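Long-range contacts in DegV family protein (Eubacterium eligens, PDB 3FDJ), which is of unknown function but, as a member of the DegV family, probably binds a fatty acid or similar lipid: residues Leu182-Ile187 / Lys201-Lys206; Arg154-Leu159 / Ala214-Ala219; Lys207-Leu212 / Asp238-Met243; Leu162-Gln167 / Cys262-Glu267; Arg227-Glu232 / Gly270-Cys275. One frame throughout, in Å; residues are numbered along the deposited sequence. Where two conformers were deposited one is given.

In the fold
Contacts 1, 2 and 5 contain strands of one mixed sheet, and the helices of contact 3 pack on it. Contact 1 is the edge hairpin 184-190/196-203, and contact 5 pairs strands 226-230 and 271-276 deeper inside; strand 153-159 of contact 2 bridges them. Helix 205-219 runs through contacts 1, 2 and 3; centres of contacts 2 and 3 are about 10 Å apart. I240 of contact 3 rests on I228 and I271 of contact 5. Contact 4 sits off the strand ends, centre about 14 Å from that of contact 5, the Y265 side chain about 4 Å (nearest atoms) from a hexaethylene glycol, probably from the crystallisation liquor. I184 of contact 1 binds the sodium ion with K160 and A179.

Contact 1 (Leu182-Ile187 / Lys201-Lys206); sequences LGISVI and KCRGDK. With NA (sodium ion), chain E; ACY (acetic acid), chain F.
R203 NH1 is gripped from two directions: it donates to the backbone O of L182 at 3.0 Å, and to O of a bound acetic acid molecule, also at 3.0 Å. The L182 carbonyl lies 25° out of the guanidinium plane, and that bond is bent. R203 NE completes a fork on the acid, 2.6 Å to its OXT. A bend at chi3 (-85°) turns the arginine back over the chain of 182-187, where the carbonyl O of G183 lies above one face of the guanidinium. I184 runs across this arginine at about a right angle, its CD1 3.7 Å from R203 NE and also touching the acid, which is probably from the crystallisation liquor. The other branch, CG2, reaches K201 CB at 3.9 Å. With I184 cut back to an alanine, a gap is likely to open beside the R203 chain, and K201 CB would lose its apolar neighbour CG2. Behind these side chains, S185 and C202 form the hydrogen-bonded pair: S185 N to C202 O is 2.9 Å and almost straight, while C202 N to S185 O, at 2.8 Å, is more bent. A water bridges G183 O and the N of G204, the residue just before helix 205-219. The carbonyl O of I184 points elsewhere, binding the sodium ion at 2.4 Å together with two waters and the carbonyls of K160 and A179. Two neighbouring antiparallel strands joined by a short connection make this a beta hairpin, with a sodium site built from backbone oxygens at its mouth.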
# COMPACT_ATOMS: atom_id res chain seq x y z
N LEU A 182 5.88 -24.00 -8.45
CA LEU A 182 6.79 -23.78 -7.29
C LEU A 182 8.08 -23.12 -7.74
O LEU A 182 8.77 -23.62 -8.63
CB LEU A 182 7.11 -25.11 -6.61
CG LEU A 182 7.91 -25.00 -5.30
CD1 LEU A 182 7.05 -24.39 -4.19
CD2 LEU A 182 8.44 -26.35 -4.91
N GLY A 183 8.41 -21.99 -7.10
CA GLY A 183 9.61 -21.22 -7.44
C GLY A 183 9.41 -20.10 -8.45
O GLY A 183 10.37 -19.39 -8.78
N ILE A 184 8.19 -19.96 -8.98
CA ILE A 184 7.87 -18.88 -9.89
C ILE A 184 7.12 -17.78 -9.16
O ILE A 184 6.12 -18.05 -8.50
CB ILE A 184 7.01 -19.35 -11.11
CG1 ILE A 184 7.76 -20.41 -11.89
CG2 ILE A 184 6.70 -18.18 -12.05
CD1 ILE A 184 9.14 -19.95 -12.39
N SER A 185 7.60 -16.54 -9.32
CA SER A 185 6.90 -15.34 -8.89
C SER A 185 6.40 -14.54 -10.08
O SER A 185 6.95 -14.64 -11.16
CB SER A 185 7.85 -14.46 -8.10
OG SER A 185 8.27 -15.11 -6.93
N VAL A 186 5.36 -13.74 -9.85
CA VAL A 186 4.87 -12.79 -10.84
C VAL A 186 5.26 -11.41 -10.41
O VAL A 186 5.07 -11.02 -9.24
CB VAL A 186 3.35 -12.85 -11.00
CG1 VAL A 186 2.83 -11.68 -11.89
CG2 VAL A 186 2.94 -14.23 -11.54
N ILE A 187 5.84 -10.68 -11.36
CA ILE A 187 6.23 -9.29 -11.15
C ILE A 187 5.13 -8.38 -11.69
O ILE A 187 4.65 -8.57 -12.81
CB ILE A 187 7.57 -8.97 -11.87
CG1 ILE A 187 8.68 -9.88 -11.37
CG2 ILE A 187 7.95 -7.50 -11.64
CD1 ILE A 187 9.98 -9.75 -12.23
N LYS A 201 7.04 -13.01 -15.33
CA LYS A 201 7.29 -14.03 -14.31
C LYS A 201 8.75 -14.04 -14.00
O LYS A 201 9.57 -13.52 -14.77
CB LYS A 201 6.87 -15.41 -14.82
CG LYS A 201 7.85 -16.02 -15.78
CD LYS A 201 7.28 -17.20 -16.49
CE LYS A 201 8.08 -18.42 -16.24
NZ LYS A 201 7.30 -19.60 -16.69
N CYS A 202 9.11 -14.68 -12.90
CA CYS A 202 10.47 -14.68 -12.50
C CYS A 202 10.83 -15.92 -11.69
O CYS A 202 10.14 -16.24 -10.74
CB CYS A 202 10.65 -13.43 -11.67
SG CYS A 202 12.28 -13.10 -11.39
N ARG A 203 11.89 -16.62 -12.08
CA ARG A 203 12.39 -17.75 -11.27
C ARG A 203 13.60 -17.37 -10.40
O ARG A 203 14.76 -17.39 -10.86
CB ARG A 203 12.76 -18.95 -12.14
CG ARG A 203 13.22 -20.15 -11.28
CD ARG A 203 13.34 -21.49 -12.03
NE ARG A 203 12.05 -22.18 -12.07
CZ ARG A 203 11.49 -22.84 -11.05
NH1 ARG A 203 10.30 -23.40 -11.21
NH2 ARG A 203 12.11 -22.93 -9.88
N GLY A 204 13.32 -17.04 -9.15
CA GLY A 204 14.33 -16.87 -8.13
C GLY A 204 14.71 -15.43 -7.86
O GLY A 204 14.49 -14.54 -8.69
N ASP A 205 15.33 -15.23 -6.70
CA ASP A 205 15.71 -13.91 -6.23
C ASP A 205 16.67 -13.17 -7.15
O ASP A 205 16.48 -11.97 -7.41
CB ASP A 205 16.35 -14.00 -4.86
CG ASP A 205 15.41 -14.56 -3.78
OD1 ASP A 205 14.18 -14.62 -4.01
OD2 ASP A 205 15.94 -14.92 -2.70
N LYS A 206 17.72 -13.84 -7.63
CA LYS A 206 18.71 -13.12 -8.43
C LYS A 206 18.10 -12.59 -9.73
O LYS A 206 18.37 -11.45 -10.13
CB LYS A 206 19.92 -13.99 -8.71
CG LYS A 206 20.83 -14.13 -7.49
CD LYS A 206 22.09 -14.88 -7.88
CE LYS A 206 21.86 -16.36 -7.83
NZ LYS A 206 22.11 -16.86 -6.44
NA NA E . 4.97 -19.49 -7.04
C ACY F . 10.36 -22.35 -14.90
O ACY F . 9.55 -22.87 -14.10
OXT ACY F . 11.37 -21.70 -14.54
CH3 ACY F . 10.09 -22.54 -16.38
O HOH W 1 10.89 -16.78 -7.59
O HOH W 2 6.73 -19.48 -5.83
O HOH W 3 4.24 -21.11 -5.61

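Contact 2 (Arg154-Leu159 / Ala214-Ala219)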
# COMPACT_ATOMS: atom_id res chain seq x y z
N ARG A 154 6.27 5.32 -8.40
CA ARG A 154 5.92 4.05 -9.02
C ARG A 154 5.88 2.96 -7.97
O ARG A 154 6.48 3.10 -6.90
CB ARG A 154 6.94 3.65 -10.07
CG ARG A 154 6.96 4.56 -11.30
CD ARG A 154 5.69 4.49 -12.16
NE ARG A 154 5.41 3.13 -12.62
CZ ARG A 154 5.93 2.53 -13.68
NH1 ARG A 154 6.78 3.16 -14.49
NH2 ARG A 154 5.57 1.27 -13.97
N LEU A 155 5.21 1.87 -8.31
CA LEU A 155 5.17 0.69 -7.48
C LEU A 155 5.46 -0.55 -8.30
O LEU A 155 4.92 -0.71 -9.40
CB LEU A 155 3.81 0.54 -6.80
CG LEU A 155 3.64 -0.71 -5.93
CD1 LEU A 155 2.79 -0.38 -4.70
CD2 LEU A 155 3.04 -1.86 -6.70
N PHE A 156 6.27 -1.44 -7.75
CA PHE A 156 6.49 -2.75 -8.32
C PHE A 156 6.31 -3.80 -7.24
O PHE A 156 6.54 -3.53 -6.04
CB PHE A 156 7.89 -2.85 -8.92
CG PHE A 156 8.14 -1.89 -10.04
CD1 PHE A 156 7.67 -2.16 -11.33
CD2 PHE A 156 8.82 -0.70 -9.81
CE1 PHE A 156 7.86 -1.25 -12.36
CE2 PHE A 156 9.03 0.20 -10.86
CZ PHE A 156 8.54 -0.07 -12.12
N CYS A 157 5.92 -5.00 -7.64
CA CYS A 157 5.76 -6.08 -6.68
C CYS A 157 6.27 -7.38 -7.27
O CYS A 157 6.38 -7.52 -8.48
CB CYS A 157 4.31 -6.22 -6.24
SG CYS A 157 3.18 -6.63 -7.54
N SER A 158 6.60 -8.31 -6.40
CA SER A 158 6.88 -9.69 -6.79
C SER A 158 6.12 -10.62 -5.86
O SER A 158 6.34 -10.61 -4.63
CB SER A 158 8.37 -9.96 -6.74
OG SER A 158 8.64 -11.27 -7.22
N LEU A 159 5.21 -11.40 -6.41
CA LEU A 159 4.31 -12.23 -5.64
C LEU A 159 4.53 -13.71 -5.94
O LEU A 159 4.57 -14.12 -7.10
CB LEU A 159 2.86 -11.84 -5.93
CG LEU A 159 2.55 -10.36 -5.82
CD1 LEU A 159 1.06 -10.10 -6.04
CD2 LEU A 159 3.00 -9.79 -4.44
N ALA A 214 16.21 -3.27 -14.26
CA ALA A 214 15.81 -2.83 -15.60
C ALA A 214 14.51 -1.99 -15.54
O ALA A 214 14.40 -0.95 -16.20
CB ALA A 214 15.66 -4.03 -16.55
N LEU A 215 13.55 -2.42 -14.74
CA LEU A 215 12.28 -1.70 -14.57
C LEU A 215 12.48 -0.32 -13.95
O LEU A 215 11.90 0.69 -14.42
CB LEU A 215 11.30 -2.52 -13.74
CG LEU A 215 10.75 -3.79 -14.40
CD1 LEU A 215 10.07 -4.69 -13.37
CD2 LEU A 215 9.81 -3.45 -15.55
N LEU A 216 13.32 -0.26 -12.90
CA LEU A 216 13.61 0.99 -12.24
C LEU A 216 14.31 1.97 -13.20
O LEU A 216 13.94 3.14 -13.24
CB LEU A 216 14.45 0.76 -10.99
CG LEU A 216 13.65 0.12 -9.84
CD1 LEU A 216 14.58 -0.41 -8.74
CD2 LEU A 216 12.63 1.10 -9.27
N ASP A 217 15.29 1.48 -13.96
CA ASP A 217 15.98 2.28 -14.98
C ASP A 217 14.97 2.90 -15.96
O ASP A 217 14.98 4.11 -16.23
CB ASP A 217 16.98 1.44 -15.79
CG ASP A 217 18.25 1.08 -15.00
OD1 ASP A 217 18.48 1.61 -13.88
OD2 ASP A 217 19.05 0.25 -15.51
N ASP A 218 14.11 2.05 -16.52
CA ASP A 218 13.11 2.51 -17.48
C ASP A 218 12.10 3.47 -16.85
O ASP A 218 11.60 4.37 -17.52
CB ASP A 218 12.37 1.34 -18.08
CG ASP A 218 13.19 0.61 -19.13
OD1 ASP A 218 14.35 1.02 -19.41
OD2 ASP A 218 12.66 -0.37 -19.71
N ALA A 219 11.79 3.28 -15.57
CA ALA A 219 10.84 4.13 -14.86
C ALA A 219 11.40 5.52 -14.53
O ALA A 219 10.65 6.40 -14.12
CB ALA A 219 10.38 3.43 -13.56
O HOH W 4 7.79 6.08 -14.30
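Strand 154-159 and helix 214-219 run nearly antiparallel, 167° between their directions, with axes 10.5 Å apart, the spacing of a helix laid on one face of a sheet. F156 reaches across that space. Its CG stands beside the backbone N (chi1 -62°), which carries the ring out toward the helix. L215 comes down on the ring face in a CH-pi contact, its CB 4.3 Å from the centroid of the F156 ring. L216 slides past the other way, CD2 4.0 Å from F156 CE2, and A219 meets the ring edge, its CB 4.2 Å from F156 CZ. Three residues of one turn thus meet the ring, over a face, obliquely and at the edge. R154 folds at chi2 and chi3 so that its guanidinium lies with F156 CZ under one face, and its NH1 is 3.7 Å from A219 CB. The same NH1 gives a bond of 3.1 Å to a water lying in the guanidinium plane, which donates to A219 O. R154 NH2 turns instead to T189 OG1 on the neighbouring strand. No direct hydrogen bond joins the two segments, so helix and strand are held by the apolar fit around F156, and polar exchange is confined to the water bridge at the R154 end.

Contact 3 (Lys207-Leu212 / Asp238-Met243)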
# COMPACT_ATOMS: atom_id res chain seq x y z
N LYS A 207 17.25 -13.39 -10.35
CA LYS A 207 16.59 -12.97 -11.58
C LYS A 207 15.63 -11.79 -11.34
O LYS A 207 15.56 -10.85 -12.14
CB LYS A 207 15.85 -14.14 -12.22
CG LYS A 207 16.76 -15.10 -12.96
CD LYS A 207 15.96 -16.08 -13.84
CE LYS A 207 16.80 -17.26 -14.28
NZ LYS A 207 17.03 -18.22 -13.14
N LEU A 208 14.94 -11.82 -10.21
CA LEU A 208 14.11 -10.68 -9.79
C LEU A 208 14.95 -9.40 -9.64
O LEU A 208 14.54 -8.33 -10.13
CB LEU A 208 13.34 -11.00 -8.50
CG LEU A 208 12.58 -9.82 -7.88
CD1 LEU A 208 11.47 -9.37 -8.84
CD2 LEU A 208 12.05 -10.22 -6.51
N LEU A 209 16.11 -9.49 -9.00
CA LEU A 209 16.93 -8.29 -8.81
C LEU A 209 17.29 -7.65 -10.15
O LEU A 209 17.25 -6.43 -10.30
CB LEU A 209 18.21 -8.58 -8.01
CG LEU A 209 18.06 -9.06 -6.56
CD1 LEU A 209 19.41 -9.02 -5.82
CD2 LEU A 209 17.04 -8.26 -5.84
N VAL A 210 17.63 -8.48 -11.13
CA VAL A 210 18.01 -7.98 -12.46
C VAL A 210 16.81 -7.35 -13.18
O VAL A 210 16.92 -6.27 -13.81
CB VAL A 210 18.63 -9.11 -13.31
CG1 VAL A 210 18.83 -8.67 -14.73
CG2 VAL A 210 19.96 -9.59 -12.67
N LYS A 211 15.68 -8.01 -13.11
CA LYS A 211 14.46 -7.45 -13.72
C LYS A 211 14.05 -6.12 -13.08
O LYS A 211 13.66 -5.20 -13.77
CB LYS A 211 13.32 -8.45 -13.67
CG LYS A 211 13.47 -9.58 -14.65
CD LYS A 211 12.23 -10.48 -14.61
CE LYS A 211 12.35 -11.71 -15.52
NZ LYS A 211 12.81 -11.43 -16.91
N LEU A 212 14.13 -6.04 -11.76
CA LEU A 212 13.78 -4.82 -11.05
C LEU A 212 14.70 -3.68 -11.41
O LEU A 212 14.25 -2.54 -11.58
CB LEU A 212 13.79 -5.04 -9.52
CG LEU A 212 12.64 -5.83 -8.91
CD1 LEU A 212 12.87 -6.06 -7.41
CD2 LEU A 212 11.29 -5.13 -9.15
N ASP A 238 15.74 -7.13 1.94
CA ASP A 238 17.09 -6.65 2.21
C ASP A 238 18.00 -6.79 0.98
O ASP A 238 18.78 -5.89 0.70
CB ASP A 238 17.71 -7.38 3.41
CG ASP A 238 17.14 -6.93 4.75
OD1 ASP A 238 16.34 -5.95 4.80
OD2 ASP A 238 17.51 -7.57 5.78
N LYS A 239 17.87 -7.88 0.23
CA LYS A 239 18.66 -8.03 -1.02
C LYS A 239 18.33 -6.94 -2.04
O LYS A 239 19.22 -6.41 -2.70
CB LYS A 239 18.39 -9.37 -1.71
CG LYS A 239 18.96 -10.57 -1.06
CD LYS A 239 18.64 -11.81 -1.92
CE LYS A 239 18.99 -13.06 -1.19
NZ LYS A 239 18.66 -14.26 -2.00
N ILE A 240 17.05 -6.64 -2.18
CA ILE A 240 16.58 -5.60 -3.09
C ILE A 240 17.15 -4.25 -2.64
O ILE A 240 17.69 -3.49 -3.45
CB ILE A 240 15.05 -5.56 -3.16
CG1 ILE A 240 14.51 -6.83 -3.83
CG2 ILE A 240 14.59 -4.29 -3.94
CD1 ILE A 240 12.98 -7.06 -3.65
N ALA A 241 17.03 -3.95 -1.35
CA ALA A 241 17.52 -2.69 -0.82
C ALA A 241 19.03 -2.56 -1.10
O ALA A 241 19.50 -1.49 -1.50
CB ALA A 241 17.23 -2.58 0.70
N ASP A 242 19.78 -3.63 -0.88
CA ASP A 242 21.24 -3.61 -1.14
C ASP A 242 21.55 -3.34 -2.62
O ASP A 242 22.47 -2.58 -2.94
CB ASP A 242 21.89 -4.94 -0.73
CG ASP A 242 22.13 -5.06 0.77
OD1 ASP A 242 22.07 -4.03 1.49
OD2 ASP A 242 22.36 -6.19 1.24
N MSE A 243 20.81 -4.02 -3.50
CA MSE A 243 20.99 -3.85 -4.92
C MSE A 243 20.77 -2.39 -5.33
O MSE A 243 21.56 -1.83 -6.10
CB MSE A 243 20.02 -4.76 -5.69
CG MSE A 243 20.10 -4.63 -7.19
SE MSE A 243 19.00 -3.20 -7.98
CE MSE A 243 17.20 -3.95 -7.86
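L209 lays its CD2 across I240, 3.5 Å from I240 CG1, joining helices 205-219 and 234-248. Both helices pack on the same side of an alpha/beta sheet, and 234-248 is the connecting helix of a beta-alpha-beta crossover between the parallel strands 226-230 and 253-257. The axes of segments 207-212 and 238-243 pass at 10.4 Å with a crossing angle of -42°, close enough for side chains to fit past one another but not for backbones to touch. L212 meets I240 at about a right angle, CD1 to CD1 3.9 Å, so I240 is held against two leucines one turn apart. On the sheet side, I240 goes on to touch I228, and L212 reaches F156; the interface is therefore continuous with the core beneath. K239 touches L209 CD1 with its backbone O (4.1 Å) and CB, while NZ leads away to a salt bridge with D205 at the start of the first helix. M243, a selenomethionine, finishes the seam. Its CG leaves anti to the backbone N (chi1 178°), and bends at the next two torsions bring the methyl across to the other helix, where CE lies 3.9 Å from L212 CB and 3.5 Å from the carbonyl O of L209.

Contact 4 (Leu162-Gln167 / Cys262-Glu267)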
# COMPACT_ATOMS: atom_id res chain seq x y z
N LEU A 162 -0.82 -15.68 -6.06
CA LEU A 162 -1.86 -14.70 -6.34
C LEU A 162 -3.24 -15.31 -6.13
O LEU A 162 -4.23 -14.83 -6.68
CB LEU A 162 -1.71 -14.16 -7.77
CG LEU A 162 -0.43 -13.32 -7.99
CD1 LEU A 162 0.74 -14.20 -8.35
CD2 LEU A 162 -0.65 -12.25 -9.05
N HIS A 163 -3.33 -16.33 -5.28
CA HIS A 163 -4.58 -17.03 -5.07
C HIS A 163 -5.65 -16.11 -4.45
O HIS A 163 -6.81 -16.12 -4.88
CB HIS A 163 -4.34 -18.23 -4.16
CG HIS A 163 -5.57 -18.97 -3.79
ND1 HIS A 163 -6.25 -19.77 -4.68
CD2 HIS A 163 -6.24 -19.04 -2.61
CE1 HIS A 163 -7.30 -20.30 -4.07
NE2 HIS A 163 -7.31 -19.88 -2.81
N ASN A 164 -5.27 -15.34 -3.45
CA ASN A 164 -6.23 -14.44 -2.78
C ASN A 164 -6.70 -13.29 -3.68
O ASN A 164 -7.90 -12.94 -3.71
CB ASN A 164 -5.66 -13.95 -1.44
CG ASN A 164 -5.48 -15.08 -0.45
OD1 ASN A 164 -6.15 -16.11 -0.53
ND2 ASN A 164 -4.56 -14.91 0.49
N LEU A 165 -5.78 -12.70 -4.44
CA LEU A 165 -6.17 -11.75 -5.47
C LEU A 165 -7.15 -12.37 -6.47
O LEU A 165 -8.19 -11.80 -6.77
CB LEU A 165 -4.95 -11.21 -6.23
CG LEU A 165 -4.08 -10.21 -5.48
CD1 LEU A 165 -2.66 -10.21 -6.08
CD2 LEU A 165 -4.70 -8.82 -5.45
N ALA A 166 -6.82 -13.56 -6.96
CA ALA A 166 -7.61 -14.23 -7.98
C ALA A 166 -8.99 -14.63 -7.46
O ALA A 166 -9.98 -14.41 -8.15
CB ALA A 166 -6.87 -15.45 -8.57
N GLN A 167 -9.07 -15.18 -6.25
CA GLN A 167 -10.38 -15.64 -5.76
C GLN A 167 -11.28 -14.45 -5.48
O GLN A 167 -12.49 -14.61 -5.46
CB GLN A 167 -10.26 -16.54 -4.52
CG GLN A 167 -9.93 -15.82 -3.23
CD GLN A 167 -10.03 -16.72 -2.00
OE1 GLN A 167 -11.10 -17.28 -1.71
NE2 GLN A 167 -8.94 -16.83 -1.25
N CYS A 262 -2.24 -6.04 3.18
CA CYS A 262 -1.21 -6.33 2.20
C CYS A 262 -0.66 -7.75 2.35
O CYS A 262 -0.36 -8.38 1.35
CB CYS A 262 -0.09 -5.29 2.21
SG CYS A 262 -0.63 -3.66 1.48
N SER A 263 -0.60 -8.27 3.56
CA SER A 263 -0.15 -9.67 3.77
C SER A 263 -1.14 -10.65 3.16
O SER A 263 -0.73 -11.63 2.55
CB SER A 263 0.09 -9.97 5.26
OG SER A 263 1.19 -9.20 5.78
N TYR A 264 -2.43 -10.35 3.27
CA TYR A 264 -3.46 -11.21 2.68
C TYR A 264 -3.33 -11.28 1.15
O TYR A 264 -3.34 -12.37 0.58
CB TYR A 264 -4.87 -10.75 3.10
CG TYR A 264 -5.98 -11.50 2.43
CD1 TYR A 264 -6.33 -12.77 2.87
CD2 TYR A 264 -6.65 -10.98 1.32
CE1 TYR A 264 -7.31 -13.50 2.24
CE2 TYR A 264 -7.67 -11.72 0.68
CZ TYR A 264 -7.99 -12.97 1.15
OH TYR A 264 -8.96 -13.74 0.56
N TYR A 265 -3.20 -10.13 0.49
CA TYR A 265 -3.21 -10.07 -0.96
C TYR A 265 -1.86 -10.31 -1.62
O TYR A 265 -1.80 -10.86 -2.73
CB TYR A 265 -3.82 -8.74 -1.44
CG TYR A 265 -5.33 -8.74 -1.42
CD1 TYR A 265 -6.06 -9.65 -2.20
CD2 TYR A 265 -6.06 -7.86 -0.59
CE1 TYR A 265 -7.45 -9.67 -2.19
CE2 TYR A 265 -7.45 -7.87 -0.59
CZ TYR A 265 -8.13 -8.76 -1.39
OH TYR A 265 -9.51 -8.81 -1.37
N ALA A 266 -0.77 -9.90 -0.97
CA ALA A 266 0.58 -10.19 -1.50
C ALA A 266 1.05 -11.61 -1.20
O ALA A 266 1.86 -12.18 -1.94
CB ALA A 266 1.60 -9.17 -1.00
N GLU A 267 0.53 -12.17 -0.11
CA GLU A 267 0.79 -13.54 0.36
C GLU A 267 2.20 -13.78 0.86
O GLU A 267 3.10 -12.97 0.66
CB GLU A 267 0.34 -14.59 -0.66
CG GLU A 267 -1.16 -14.49 -0.89
CD GLU A 267 -1.77 -15.71 -1.58
OE1 GLU A 267 -1.47 -16.85 -1.15
OE2 GLU A 267 -2.58 -15.49 -2.51
O HOH W 5 -3.02 -13.06 -3.75
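The short helix 163-167 and residues 262-266 of helix 260-266 run almost perpendicular, 86° between directions with the axes 8.4 Å apart. This is a crossed helix pair at the meeting of the protein's two lobes: Y264 OH bonds S58 OG and Y265 OH bonds T60 OG1, both in the other lobe. N164 is the side chain that reaches into the crossing. Its flat amide is sandwiched between two other flat groups, the Y264 ring over one face, with planes only 1° apart, and the E267 carboxylate over the other, turned by 22°. N164 CB adds a CH-pi contact 3.9 Å from the centroid of the Y264 ring. Both ends of the amide are bonded: ND2 gives a nearly straight in-plane bond of 2.8 Å to Y264 O, while OD1 accepts a more bent bond, tilted from its plane, from Q167 NE2 at 3.0 Å. With an alanine here, Y264 O is likely to lose its donor, Q167 NE2 its acceptor, and the ring and carboxylate would face each other across a gap. E267, just past the end of the second helix and with positive phi, turns its carboxylate to the first turn of 163-167, where N164 N donates to the syn side of OE2 at 2.9 Å. Beyond the amide, L165 CD2 lies 3.6 Å from Y265 CD1. Between these groups sits one water, which takes the N-H of L165 and donates to Y265 O at 2.7 Å and to E267 OE2 at 2.8 Å.

Contact 5 (Arg227-Glu232 / Gly270-Cys275)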
# COMPACT_ATOMS: atom_id res chain seq x y z
N ARG A 227 10.83 2.61 -0.62
CA ARG A 227 10.14 1.97 0.50
C ARG A 227 9.78 0.56 0.06
O ARG A 227 9.22 0.37 -1.01
CB ARG A 227 8.87 2.77 0.90
CG ARG A 227 9.17 4.17 1.45
CD ARG A 227 9.91 4.11 2.76
NE ARG A 227 10.23 5.43 3.31
CZ ARG A 227 11.38 6.09 3.16
NH1 ARG A 227 12.42 5.57 2.53
NH2 ARG A 227 11.49 7.28 3.74
N ILE A 228 10.16 -0.43 0.86
CA ILE A 228 9.91 -1.83 0.52
C ILE A 228 9.23 -2.52 1.71
O ILE A 228 9.77 -2.51 2.83
CB ILE A 228 11.24 -2.59 0.24
CG1 ILE A 228 12.12 -1.85 -0.77
CG2 ILE A 228 10.94 -4.05 -0.18
CD1 ILE A 228 13.56 -2.45 -0.98
N CYS A 229 8.05 -3.09 1.48
CA CYS A 229 7.41 -3.95 2.47
C CYS A 229 7.45 -5.40 2.00
O CYS A 229 7.59 -5.69 0.80
CB CYS A 229 6.00 -3.49 2.85
SG CYS A 229 4.82 -3.92 1.69
N HIS A 230 7.42 -6.31 2.96
CA HIS A 230 7.50 -7.72 2.72
C HIS A 230 6.56 -8.48 3.63
O HIS A 230 6.22 -8.03 4.73
CB HIS A 230 8.94 -8.22 2.91
CG HIS A 230 9.41 -8.14 4.32
ND1 HIS A 230 9.17 -9.14 5.24
CD2 HIS A 230 10.04 -7.15 4.99
CE1 HIS A 230 9.66 -8.78 6.41
NE2 HIS A 230 10.20 -7.58 6.29
N VAL A 231 6.15 -9.64 3.15
CA VAL A 231 5.31 -10.57 3.89
C VAL A 231 6.18 -11.76 4.22
O VAL A 231 6.32 -12.70 3.41
CB VAL A 231 4.12 -11.05 3.06
CG1 VAL A 231 3.20 -11.91 3.95
CG2 VAL A 231 3.38 -9.87 2.42
N GLU A 232 6.77 -11.72 5.41
CA GLU A 232 7.68 -12.77 5.91
C GLU A 232 8.76 -13.08 4.88
O GLU A 232 9.08 -14.23 4.62
CB GLU A 232 6.87 -14.02 6.31
CG GLU A 232 5.81 -13.66 7.35
CD GLU A 232 5.24 -14.85 8.10
OE1 GLU A 232 5.30 -15.99 7.59
OE2 GLU A 232 4.71 -14.63 9.21
N GLY A 270 5.80 -12.47 -0.41
CA GLY A 270 5.62 -11.34 -1.29
C GLY A 270 6.41 -10.11 -0.91
O GLY A 270 6.72 -9.87 0.30
N ILE A 271 6.76 -9.33 -1.94
CA ILE A 271 7.46 -8.05 -1.80
C ILE A 271 6.66 -6.97 -2.54
O ILE A 271 6.11 -7.24 -3.61
CB ILE A 271 8.86 -8.12 -2.44
CG1 ILE A 271 9.76 -9.09 -1.66
CG2 ILE A 271 9.48 -6.72 -2.54
CD1 ILE A 271 10.12 -8.63 -0.29
N ILE A 272 6.58 -5.77 -1.97
CA ILE A 272 6.07 -4.62 -2.71
C ILE A 272 7.03 -3.45 -2.47
O ILE A 272 7.45 -3.21 -1.35
CB ILE A 272 4.67 -4.19 -2.24
CG1 ILE A 272 3.73 -5.38 -2.05
CG2 ILE A 272 4.09 -3.16 -3.21
CD1 ILE A 272 2.38 -4.98 -1.44
N LEU A 273 7.37 -2.74 -3.53
CA LEU A 273 8.22 -1.59 -3.40
C LEU A 273 7.68 -0.38 -4.11
O LEU A 273 6.98 -0.49 -5.11
CB LEU A 273 9.66 -1.87 -3.85
CG LEU A 273 10.12 -1.87 -5.28
CD1 LEU A 273 10.28 -0.41 -5.85
CD2 LEU A 273 11.47 -2.61 -5.36
N SER A 274 7.96 0.78 -3.55
CA SER A 274 7.63 2.02 -4.19
C SER A 274 8.80 2.98 -4.17
O SER A 274 9.64 2.94 -3.26
CB SER A 274 6.39 2.62 -3.54
OG SER A 274 5.99 3.77 -4.26
N CYS A 275 8.87 3.83 -5.19
CA CYS A 275 9.96 4.80 -5.30
C CYS A 275 9.53 6.10 -5.92
O CYS A 275 8.56 6.15 -6.68
CB CYS A 275 11.11 4.22 -6.12
SG CYS A 275 10.69 3.81 -7.80
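I228 and L273 lie side by side on one face of the strand pair 227-230/271-275, pointing the same way, with I228 CG1 3.9 Å from L273 CB. The contact is made at the root of the leucine, whose CG is tucked between the backbone N and the carbonyl carbon (chi1 81°). Both side chains rise from a non-hydrogen-bonded antiparallel pair, CA atoms 4.3 Å apart. On the reverse face C229 is set against I272, its SG 3.9 Å from I272 CB and near its CG1 and CD1. The backbones beneath these two exchange bonds in both directions, C229 N to I272 O and I272 N to C229 O, each 2.9 Å. R227 and S274 repeat the reciprocal pair of hydrogen bonds two residues along, though the R227 guanidinium swings off to E127 and D252. Past H230, the N-H of V231 still reaches G270 O at 2.9 Å, so the pairing runs on into the loop ends. The pair lies inside the mixed sheet, flanked on both sides: 226-230 has parallel strand 253-257 beyond it, 271-276 has strand 153-159, helix 234-248 packs on the I228 face through A237 and I240, and helix 120-134 lies against I272 and S274.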